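Local coordinates for protein methyl-coenzyme M reductase subunit beta (Methanosarcina barkeri, PDB 1E6Y) that is the beta subunit of the nickel enzyme that releases methane from methyl-coenzyme M, with coenzyme B as reductant, in the last step of methanogenesis, at residues G374-V377 and V378-H381; L184-S187 and L188-I191; F385-P388 and C389-A393. All coordinates share one frame; numbering follows the deposited sequence.

All three contacts are local and buried, and all lie in the C-terminal sequence family of the chain, yet their chemistry follows their place. Interaction 1 is an irregular turn on the coenzyme B pocket, where imidazole and valine side chains face a bound ligand. Interaction 2, before helix 193-199, is a short 3-10 turn with an aromatic-arginine contact, in contact with a second copy of the subunit. Interaction 3 is the first turns of helix 387-395, in the buried core, with backbone bonds that settle into i to i+4 and mostly small or apolar side chains. Interaction 1 touches both others: Asn375 packs on Phe186, and Gly374 and Thr379 pack on Ile387. Interactions 2 and 3 do not touch.

Interaction 1: residues G374-V377 and V378-H381; sequences GNHV and VTRH. With TP7 (Coenzyme B), chain M.
The backbone N-H of Val378 points at ND1 of His376, a bond of 3.2 Å that is nearly straight, with 167° at the hydrogen. The amide lies only 6° out of the imidazole plane, so it meets the ring at its edge and tends to fix the ring's rotation. A second hydrogen bond runs from Thr379 N to the carbonyl O of His376, 3.1 Å. Val377 O and NE2 of His381 are 2.7 Å apart, but the bent geometry makes this bond weak; ND1 of the same imidazole bonds a polar side chain of another protein's chain.

The His376-Thr379 bond closes a beta turn close to type I, in the loop between helix 348-358 and helix 387-395. This turn forms part of the coenzyme B pocket. With CG anti to the backbone N (chi1 -158°), the His376 ring lies alongside Val378 and turns its edge to the ligand, CE1 standing 3.3 Å from the phosphate oxygen O1P of coenzyme B. An alanine in place of His376 would remove the imidazole, and is likely to leave the Val378 amide without its side-chain acceptor and open a gap beside the phosphate.

The two valines suit the methyl of the ligand's threonine phosphate end. Val377 CG1 packs 3.5 Å from the methyl CG of coenzyme B, and Val378 CG2 touches that methyl at 3.7 Å while also lying 3.5 Å from His376 CE1. Thr379 sets OG1 beside His376 CB and bonds Asn373 O. Flanking the turn, Arg380 CA makes a C-H...O contact of 3.3 Å with Gly374 O; its guanidinium leads away to salt bridges with Glu182 and with an acidic side chain of another protein's chain.

Interaction 2: residues L184-S187 and L188-I191; sequences LGFS and LRNI
Over one face of the Phe186 ring lies CD of Arg189, a CH-pi contact with CD 4.2 Å from the ring centroid and 22° off the ring normal. At the ring edge, in its plane, sits Leu184 O. The arginine chain crosses the phenyl group at a slant: a bend at the CG-CD bond (chi3 69°) carries the guanidinium past the outer rim, where NH2 comes within 3.6 Å of Phe186 CZ. The two planes are 32° apart, so the groups are neither stacked nor perpendicular. A long, flexible side chain suits this place, since its methylenes serve as an apolar cover while its charged end goes further, to a salt bridge with Glu215 and a bond to Ser382 O.

The backbone carrying the two side chains forms a short 3-10 turn. Arg189 N bonds Phe186 O at 2.9 Å, and Asn190 N bonds Ser187 O at 3.1 Å, each donor standing well above the carbonyl plane, in keeping with the tight i to i+3 spacing. Just ahead of the turn, a water donates to Gly185 O at 2.7 Å and accepts from Leu188 N at 2.9 Å, satisfying both buried atoms. Gly185 has a positive phi; a CB here would collide with the carbonyl O of Leu184, which is why glycine suits the position. Ser187 OG hydrogen-bonds Asn181 of its own chain and Asp122 of the second copy of this protein.

Along the chain the turn falls between strand 171-172 and helix 193-199; in space Leu188, Arg189 and Ile191 pack on helix 204-221.

Interaction 3: residues F385-P388 and C389-A393; sequences FAIP and CVCAA
This is the opening of a buried alpha-helix, the first turns of helix 387-395, where the chain leaves a loop and takes up the i to i+4 bonding pattern. Its backbone bonds grow more regular along the way. Ala386 O is shared by two weak bonds, from Cys389 N at 3.1 Å and from Val390 N at 3.4 Å. Beyond it, Cys391 N bonds Ile387 O at 3.0 Å, the donor nearly along the C=O axis with 165° at the oxygen, and Ala392 N bonds Pro388 O at 3.1 Å.

Pro388 suits its place: the first-turn amides of a helix have no carbonyl behind them to bond, so a residue with no N-H costs little there. Side-chain contacts across the turn are light. Although the Ile387 side chain sets out away from the next turn, its ends touch it: CD1 meets Val390 CG2 at 4.2 Å, and CG2, anti to the backbone N, is placed on the side of Cys391, whose SG it meets at 4.1 Å. Small residues such as Cys389, Cys391 and Ala393 are consistent with close packing of the neighbouring helices.

Ile387, Pro388 and Cys391 pack against Ser211 of helix 204-221, whereas Cys389 and Ala393 meet helices 296-318 and 323-339, so the helix starts off wedged among three others.

Interaction 1: residues G374-V377 and V378-H381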
ATOM      1  N   GLY E 374     -15.011   8.082 -11.110  1.00  8.79           N
ATOM      2  CA  GLY E 374     -14.079   7.883 -12.206  1.00  8.02           C
ATOM      3  C   GLY E 374     -12.726   7.324 -11.792  1.00  8.53           C
ATOM      4  O   GLY E 374     -11.940   6.922 -12.649  1.00  7.67           O
ATOM      5  N   ASN E 375     -12.441   7.327 -10.490  1.00  7.71           N
ATOM      6  CA  ASN E 375     -11.200   6.755  -9.964  1.00  8.16           C
ATOM      7  C   ASN E 375     -11.419   5.364  -9.358  1.00  8.02           C
ATOM      8  O   ASN E 375     -10.459   4.683  -8.989  1.00  8.86           O
ATOM      9  CB  ASN E 375     -10.592   7.695  -8.913  1.00  7.88           C
ATOM     10  CG  ASN E 375      -9.260   7.191  -8.374  1.00  8.80           C
ATOM     11  OD1 ASN E 375      -8.251   7.182  -9.082  1.00  8.38           O
ATOM     12  ND2 ASN E 375      -9.256   6.755  -7.120  1.00  8.29           N
ATOM     13  N   HIS E 376     -12.678   4.940  -9.267  1.00  8.36           N
ATOM     14  CA  HIS E 376     -13.007   3.616  -8.742  1.00  8.49           C
ATOM     15  C   HIS E 376     -12.469   2.559  -9.702  1.00  8.46           C
ATOM     16  O   HIS E 376     -12.584   2.710 -10.917  1.00  7.62           O
ATOM     17  CB  HIS E 376     -14.528   3.472  -8.599  1.00  8.28           C
ATOM     18  CG  HIS E 376     -14.952   2.422  -7.616  1.00  7.91           C
ATOM     19  ND1 HIS E 376     -14.773   1.074  -7.842  1.00  8.12           N
ATOM     20  CD2 HIS E 376     -15.606   2.524  -6.436  1.00  8.43           C
ATOM     21  CE1 HIS E 376     -15.299   0.390  -6.842  1.00  8.71           C
ATOM     22  NE2 HIS E 376     -15.814   1.245  -5.977  1.00  8.64           N
ATOM     23  N   VAL E 377     -11.858   1.508  -9.157  1.00  7.92           N
ATOM     24  CA  VAL E 377     -11.288   0.443  -9.983  1.00  7.30           C
ATOM     25  C   VAL E 377     -12.310  -0.162 -10.948  1.00  7.90           C
ATOM     26  O   VAL E 377     -11.954  -0.598 -12.044  1.00  7.95           O
ATOM     27  CB  VAL E 377     -10.674  -0.686  -9.111  1.00  7.66           C
ATOM     28  CG1 VAL E 377     -11.767  -1.456  -8.372  1.00  7.15           C
ATOM     29  CG2 VAL E 377      -9.848  -1.624  -9.979  1.00  8.01           C
ATOM     30  N   VAL E 378     -13.586  -0.111 -10.572  1.00  7.39           N
ATOM     31  CA  VAL E 378     -14.646  -0.705 -11.380  1.00  7.53           C
ATOM     32  C   VAL E 378     -15.074   0.193 -12.540  1.00  7.90           C
ATOM     33  O   VAL E 378     -15.381  -0.295 -13.628  1.00  8.40           O
ATOM     34  CB  VAL E 378     -15.884  -1.027 -10.513  1.00  6.98           C
ATOM     35  CG1 VAL E 378     -16.993  -1.631 -11.365  1.00  7.79           C
ATOM     36  CG2 VAL E 378     -15.496  -1.980  -9.395  1.00  7.68           C
ATOM     37  N   THR E 379     -15.057   1.505 -12.319  1.00  7.94           N
ATOM     38  CA  THR E 379     -15.707   2.432 -13.243  1.00  7.54           C
ATOM     39  C   THR E 379     -14.788   3.498 -13.846  1.00  7.54           C
ATOM     40  O   THR E 379     -15.265   4.470 -14.434  1.00  8.20           O
ATOM     41  CB  THR E 379     -16.905   3.132 -12.563  1.00  7.52           C
ATOM     42  OG1 THR E 379     -16.524   3.570 -11.252  1.00  6.79           O
ATOM     43  CG2 THR E 379     -18.089   2.177 -12.447  1.00  7.79           C
ATOM     44  N   ARG E 380     -13.477   3.279 -13.760  1.00  7.47           N
ATOM     45  CA  ARG E 380     -12.504   4.181 -14.328  1.00  7.49           C
ATOM     46  C   ARG E 380     -12.312   4.028 -15.832  1.00  8.15           C
ATOM     47  O   ARG E 380     -11.687   4.861 -16.481  1.00  8.29           O
ATOM     48  CB  ARG E 380     -11.124   4.001 -13.666  1.00  7.87           C
ATOM     49  CG  ARG E 380     -10.548   2.590 -13.777  1.00  7.29           C
ATOM     50  CD  ARG E 380      -9.158   2.606 -13.136  1.00  7.18           C
ATOM     51  NE  ARG E 380      -8.161   3.255 -13.963  1.00  7.86           N
ATOM     52  CZ  ARG E 380      -6.862   3.264 -13.749  1.00  8.57           C
ATOM     53  NH1 ARG E 380      -6.017   3.855 -14.564  1.00  8.27           N
ATOM     54  NH2 ARG E 380      -6.361   2.652 -12.661  1.00  8.04           N
ATOM     55  N   HIS E 381     -12.757   2.908 -16.387  1.00  7.89           N
ATOM     56  CA  HIS E 381     -12.205   2.442 -17.656  1.00  7.72           C
ATOM     57  C   HIS E 381     -12.578   3.277 -18.870  1.00  8.09           C
ATOM     58  O   HIS E 381     -11.721   3.574 -19.705  1.00  8.78           O
ATOM     59  CB  HIS E 381     -12.590   0.986 -17.870  1.00  7.63           C
ATOM     60  CG  HIS E 381     -12.318   0.128 -16.677  1.00  7.49           C
ATOM     61  ND1 HIS E 381     -11.039  -0.255 -16.321  1.00  8.21           N
ATOM     62  CD2 HIS E 381     -13.122  -0.265 -15.667  1.00  7.70           C
ATOM     63  CE1 HIS E 381     -11.075  -0.839 -15.140  1.00  8.14           C
ATOM     64  NE2 HIS E 381     -12.326  -0.861 -14.717  1.00  7.89           N
TER
HETATM   65  N   TP7 M5571     -12.485  -5.847  -5.147  1.00  9.32           N
HETATM   66  P   TP7 M5571     -14.427  -2.189  -3.346  1.00  8.41           P
HETATM   67  O1P TP7 M5571     -15.454  -1.574  -4.213  1.00  8.34           O
HETATM   68  O2P TP7 M5571     -13.310  -1.250  -3.100  1.00  8.15           O
HETATM   69  O3P TP7 M5571     -15.043  -2.639  -2.055  1.00  8.58           O
HETATM   70  O4P TP7 M5571     -13.854  -3.517  -4.139  1.00  7.84           O
HETATM   71  CB  TP7 M5571     -12.988  -3.448  -5.195  1.00  9.27           C
HETATM   72  C   TP7 M5571     -11.177  -4.290  -3.732  1.00  9.45           C
HETATM   73  O   TP7 M5571     -11.526  -4.972  -2.737  1.00  8.80           O
HETATM   74  OXT TP7 M5571     -10.252  -3.440  -3.697  1.00  8.83           O
HETATM   75  CA  TP7 M5571     -11.934  -4.526  -5.070  1.00  8.83           C
HETATM   76  CG  TP7 M5571     -13.797  -3.612  -6.481  1.00  8.04           C
HETATM   77  O1  TP7 M5571     -11.807  -6.211  -7.295  1.00  9.47           O
HETATM   78  C1  TP7 M5571     -12.140  -6.725  -6.189  1.00  9.21           C
HETATM   79  C2  TP7 M5571     -12.203  -8.095  -5.949  1.00 10.17           C
HETATM   80  C3  TP7 M5571     -11.825  -9.045  -7.092  1.00  9.16           C
HETATM   81  C4  TP7 M5571     -11.768 -10.587  -6.894  1.00 10.08           C
HETATM   82  C5  TP7 M5571     -13.206 -11.112  -6.625  1.00  9.16           C
HETATM   83  C6  TP7 M5571     -14.081 -11.038  -7.915  1.00 10.36           C
HETATM   84  C7  TP7 M5571     -13.439 -11.804  -9.022  1.00 11.26           C
HETATM   85  S7  TP7 M5571     -14.307 -11.836 -10.618  1.00 12.50           S

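Interaction 2: residues L184-S187 and L188-I191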
ATOM      1  N   LEU E 184      -2.336   8.635 -12.884  1.00  8.69           N
ATOM      2  CA  LEU E 184      -1.810   9.991 -12.932  1.00  8.53           C
ATOM      3  C   LEU E 184      -2.796  10.901 -13.664  1.00  8.69           C
ATOM      4  O   LEU E 184      -3.189  10.618 -14.799  1.00  7.98           O
ATOM      5  CB  LEU E 184      -0.454   9.983 -13.638  1.00  7.89           C
ATOM      6  CG  LEU E 184       0.512   8.900 -13.140  1.00  7.42           C
ATOM      7  CD1 LEU E 184       1.749   8.868 -14.014  1.00  7.19           C
ATOM      8  CD2 LEU E 184       0.884   9.158 -11.686  1.00  6.86           C
ATOM      9  N   GLY E 185      -3.236  11.957 -12.986  1.00  8.40           N
ATOM     10  CA  GLY E 185      -4.264  12.829 -13.531  1.00  8.26           C
ATOM     11  C   GLY E 185      -5.669  12.444 -13.089  1.00  8.72           C
ATOM     12  O   GLY E 185      -6.653  12.908 -13.665  1.00  8.65           O
ATOM     13  N   PHE E 186      -5.762  11.679 -12.004  1.00  8.01           N
ATOM     14  CA  PHE E 186      -7.026  11.072 -11.594  1.00  7.97           C
ATOM     15  C   PHE E 186      -7.748  11.763 -10.441  1.00  7.76           C
ATOM     16  O   PHE E 186      -8.837  11.340 -10.060  1.00  8.02           O
ATOM     17  CB  PHE E 186      -6.812   9.597 -11.236  1.00  7.87           C
ATOM     18  CG  PHE E 186      -7.083   8.655 -12.374  1.00  7.56           C
ATOM     19  CD1 PHE E 186      -6.197   8.565 -13.444  1.00  7.61           C
ATOM     20  CD2 PHE E 186      -8.238   7.871 -12.388  1.00  7.47           C
ATOM     21  CE1 PHE E 186      -6.458   7.708 -14.516  1.00  6.87           C
ATOM     22  CE2 PHE E 186      -8.508   7.012 -13.454  1.00  7.36           C
ATOM     23  CZ  PHE E 186      -7.618   6.929 -14.520  1.00  7.84           C
ATOM     24  N   SER E 187      -7.171  12.836  -9.908  1.00  7.46           N
ATOM     25  CA  SER E 187      -7.732  13.482  -8.720  1.00  7.71           C
ATOM     26  C   SER E 187      -9.171  13.968  -8.908  1.00  7.97           C
ATOM     27  O   SER E 187     -10.023  13.740  -8.050  1.00  8.13           O
ATOM     28  CB  SER E 187      -6.848  14.647  -8.280  1.00  7.90           C
ATOM     29  OG  SER E 187      -5.596  14.182  -7.804  1.00  8.38           O
ATOM     30  N   LEU E 188      -9.446  14.596 -10.050  1.00  8.02           N
ATOM     31  CA  LEU E 188     -10.787  15.107 -10.342  1.00  8.40           C
ATOM     32  C   LEU E 188     -11.755  13.986 -10.717  1.00  9.14           C
ATOM     33  O   LEU E 188     -12.962  14.210 -10.828  1.00  8.69           O
ATOM     34  CB  LEU E 188     -10.731  16.151 -11.466  1.00  9.30           C
ATOM     35  CG  LEU E 188      -9.895  17.400 -11.166  1.00  8.85           C
ATOM     36  CD1 LEU E 188      -9.814  18.292 -12.395  1.00  9.57           C
ATOM     37  CD2 LEU E 188     -10.502  18.150  -9.990  1.00  9.98           C
ATOM     38  N   ARG E 189     -11.226  12.780 -10.912  1.00  8.56           N
ATOM     39  CA  ARG E 189     -12.077  11.614 -11.139  1.00  8.83           C
ATOM     40  C   ARG E 189     -12.479  10.934  -9.853  1.00  8.28           C
ATOM     41  O   ARG E 189     -13.428  10.143  -9.844  1.00  7.97           O
ATOM     42  CB  ARG E 189     -11.368  10.646 -12.085  1.00  8.64           C
ATOM     43  CG  ARG E 189     -10.935  11.306 -13.389  1.00  8.76           C
ATOM     44  CD  ARG E 189     -10.597  10.299 -14.476  1.00  8.12           C
ATOM     45  NE  ARG E 189     -11.826   9.613 -14.912  1.00  8.49           N
ATOM     46  CZ  ARG E 189     -11.738   8.569 -15.760  1.00  8.30           C
ATOM     47  NH1 ARG E 189     -12.904   8.032 -16.115  1.00  8.02           N
ATOM     48  NH2 ARG E 189     -10.564   8.152 -16.184  1.00  8.91           N
ATOM     49  N   ASN E 190     -11.830  11.274  -8.744  1.00  8.15           N
ATOM     50  CA  ASN E 190     -12.200  10.672  -7.468  1.00  8.54           C
ATOM     51  C   ASN E 190     -13.285  11.470  -6.739  1.00  9.07           C
ATOM     52  O   ASN E 190     -13.052  12.024  -5.662  1.00  9.19           O
ATOM     53  CB  ASN E 190     -10.971  10.505  -6.570  1.00  8.22           C
ATOM     54  CG  ASN E 190     -11.164   9.420  -5.526  1.00  8.39           C
ATOM     55  OD1 ASN E 190     -12.250   8.852  -5.402  1.00  8.46           O
ATOM     56  ND2 ASN E 190     -10.100   9.098  -4.798  1.00  8.61           N
ATOM     57  N   ILE E 191     -14.479  11.499  -7.328  1.00  9.20           N
ATOM     58  CA  ILE E 191     -15.628  12.182  -6.740  1.00 10.09           C
ATOM     59  C   ILE E 191     -16.830  11.249  -6.831  1.00 10.42           C
ATOM     60  O   ILE E 191     -17.301  10.950  -7.929  1.00 10.35           O
ATOM     61  CB  ILE E 191     -15.958  13.493  -7.508  1.00 11.19           C
ATOM     62  CG1 ILE E 191     -14.734  14.412  -7.534  1.00 11.08           C
ATOM     63  CG2 ILE E 191     -17.144  14.199  -6.860  1.00 11.32           C
ATOM     64  CD1 ILE E 191     -14.848  15.556  -8.511  1.00 11.93           C
TER
HETATM   65  O   HOH W   1      -7.955  15.008 -12.529  1.00  7.46           O

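Interaction 3: residues F385-P388 and C389-A393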
ATOM      1  N   PHE E 385     -17.203   8.774 -20.124  1.00  9.11           N
ATOM      2  CA  PHE E 385     -18.527   8.663 -20.739  1.00  9.72           C
ATOM      3  C   PHE E 385     -19.511   7.815 -19.933  1.00 10.41           C
ATOM      4  O   PHE E 385     -20.689   7.724 -20.286  1.00  9.77           O
ATOM      5  CB  PHE E 385     -18.407   8.104 -22.163  1.00 10.95           C
ATOM      6  CG  PHE E 385     -17.511   8.913 -23.061  1.00 12.54           C
ATOM      7  CD1 PHE E 385     -16.426   8.319 -23.700  1.00 13.04           C
ATOM      8  CD2 PHE E 385     -17.726  10.280 -23.234  1.00 13.92           C
ATOM      9  CE1 PHE E 385     -15.563   9.072 -24.497  1.00 14.25           C
ATOM     10  CE2 PHE E 385     -16.866  11.043 -24.029  1.00 14.77           C
ATOM     11  CZ  PHE E 385     -15.783  10.437 -24.661  1.00 14.53           C
ATOM     12  N   ALA E 386     -19.042   7.230 -18.832  1.00  9.43           N
ATOM     13  CA  ALA E 386     -19.869   6.325 -18.038  1.00  9.71           C
ATOM     14  C   ALA E 386     -20.384   6.974 -16.751  1.00  9.57           C
ATOM     15  O   ALA E 386     -21.582   6.940 -16.466  1.00  9.43           O
ATOM     16  CB  ALA E 386     -19.085   5.053 -17.712  1.00  9.53           C
ATOM     17  N   ILE E 387     -19.480   7.584 -15.991  1.00  8.62           N
ATOM     18  CA  ILE E 387     -19.811   8.138 -14.682  1.00  8.72           C
ATOM     19  C   ILE E 387     -20.871   9.252 -14.688  1.00  8.62           C
ATOM     20  O   ILE E 387     -21.698   9.320 -13.775  1.00  8.52           O
ATOM     21  CB  ILE E 387     -18.520   8.612 -13.954  1.00  9.04           C
ATOM     22  CG1 ILE E 387     -17.720   7.388 -13.499  1.00  9.37           C
ATOM     23  CG2 ILE E 387     -18.857   9.496 -12.751  1.00  9.77           C
ATOM     24  CD1 ILE E 387     -18.463   6.504 -12.507  1.00 10.38           C
ATOM     25  N   PRO E 388     -20.907  10.099 -15.739  1.00  8.53           N
ATOM     26  CA  PRO E 388     -21.996  11.082 -15.819  1.00  8.24           C
ATOM     27  C   PRO E 388     -23.395  10.459 -15.813  1.00  7.98           C
ATOM     28  O   PRO E 388     -24.310  10.987 -15.180  1.00  8.41           O
ATOM     29  CB  PRO E 388     -21.704  11.823 -17.121  1.00  8.40           C
ATOM     30  CG  PRO E 388     -20.223  11.763 -17.226  1.00  8.68           C
ATOM     31  CD  PRO E 388     -19.861  10.379 -16.739  1.00  8.99           C
ATOM     32  N   CYS E 389     -23.528   9.292 -16.438  1.00  7.97           N
ATOM     33  CA  CYS E 389     -24.783   8.543 -16.417  1.00  8.22           C
ATOM     34  C   CYS E 389     -25.114   8.029 -15.019  1.00  8.67           C
ATOM     35  O   CYS E 389     -26.275   8.032 -14.606  1.00  8.10           O
ATOM     36  CB  CYS E 389     -24.712   7.367 -17.391  1.00  8.61           C
ATOM     37  SG  CYS E 389     -24.263   7.842 -19.070  1.00 10.39           S
ATOM     38  N   VAL E 390     -24.087   7.605 -14.288  1.00  8.58           N
ATOM     39  CA  VAL E 390     -24.261   7.147 -12.912  1.00  9.06           C
ATOM     40  C   VAL E 390     -24.758   8.274 -12.003  1.00  8.82           C
ATOM     41  O   VAL E 390     -25.680   8.077 -11.218  1.00  9.09           O
ATOM     42  CB  VAL E 390     -22.944   6.564 -12.351  1.00  8.27           C
ATOM     43  CG1 VAL E 390     -23.146   6.063 -10.928  1.00  8.48           C
ATOM     44  CG2 VAL E 390     -22.462   5.431 -13.240  1.00  9.33           C
ATOM     45  N   CYS E 391     -24.197   9.469 -12.161  1.00  9.31           N
ATOM     46  CA  CYS E 391     -24.623  10.617 -11.367  1.00  8.83           C
ATOM     47  C   CYS E 391     -26.072  10.996 -11.653  1.00  8.79           C
ATOM     48  O   CYS E 391     -26.824  11.327 -10.733  1.00  9.36           O
ATOM     49  CB  CYS E 391     -23.709  11.813 -11.631  1.00  8.84           C
ATOM     50  SG  CYS E 391     -22.013  11.556 -11.082  1.00  9.67           S
ATOM     51  N   ALA E 392     -26.462  10.926 -12.923  1.00  8.68           N
ATOM     52  CA  ALA E 392     -27.850  11.171 -13.324  1.00  8.36           C
ATOM     53  C   ALA E 392     -28.786  10.100 -12.768  1.00  9.16           C
ATOM     54  O   ALA E 392     -29.871  10.409 -12.274  1.00  9.18           O
ATOM     55  CB  ALA E 392     -27.955  11.223 -14.845  1.00  8.36           C
ATOM     56  N   ALA E 393     -28.336   8.849 -12.797  1.00  9.24           N
ATOM     57  CA  ALA E 393     -29.121   7.727 -12.282  1.00  9.62           C
ATOM     58  C   ALA E 393     -29.400   7.879 -10.789  1.00 10.19           C
ATOM     59  O   ALA E 393     -30.524   7.663 -10.326  1.00 10.31           O
ATOM     60  CB  ALA E 393     -28.390   6.427 -12.540  1.00  9.76           C
TER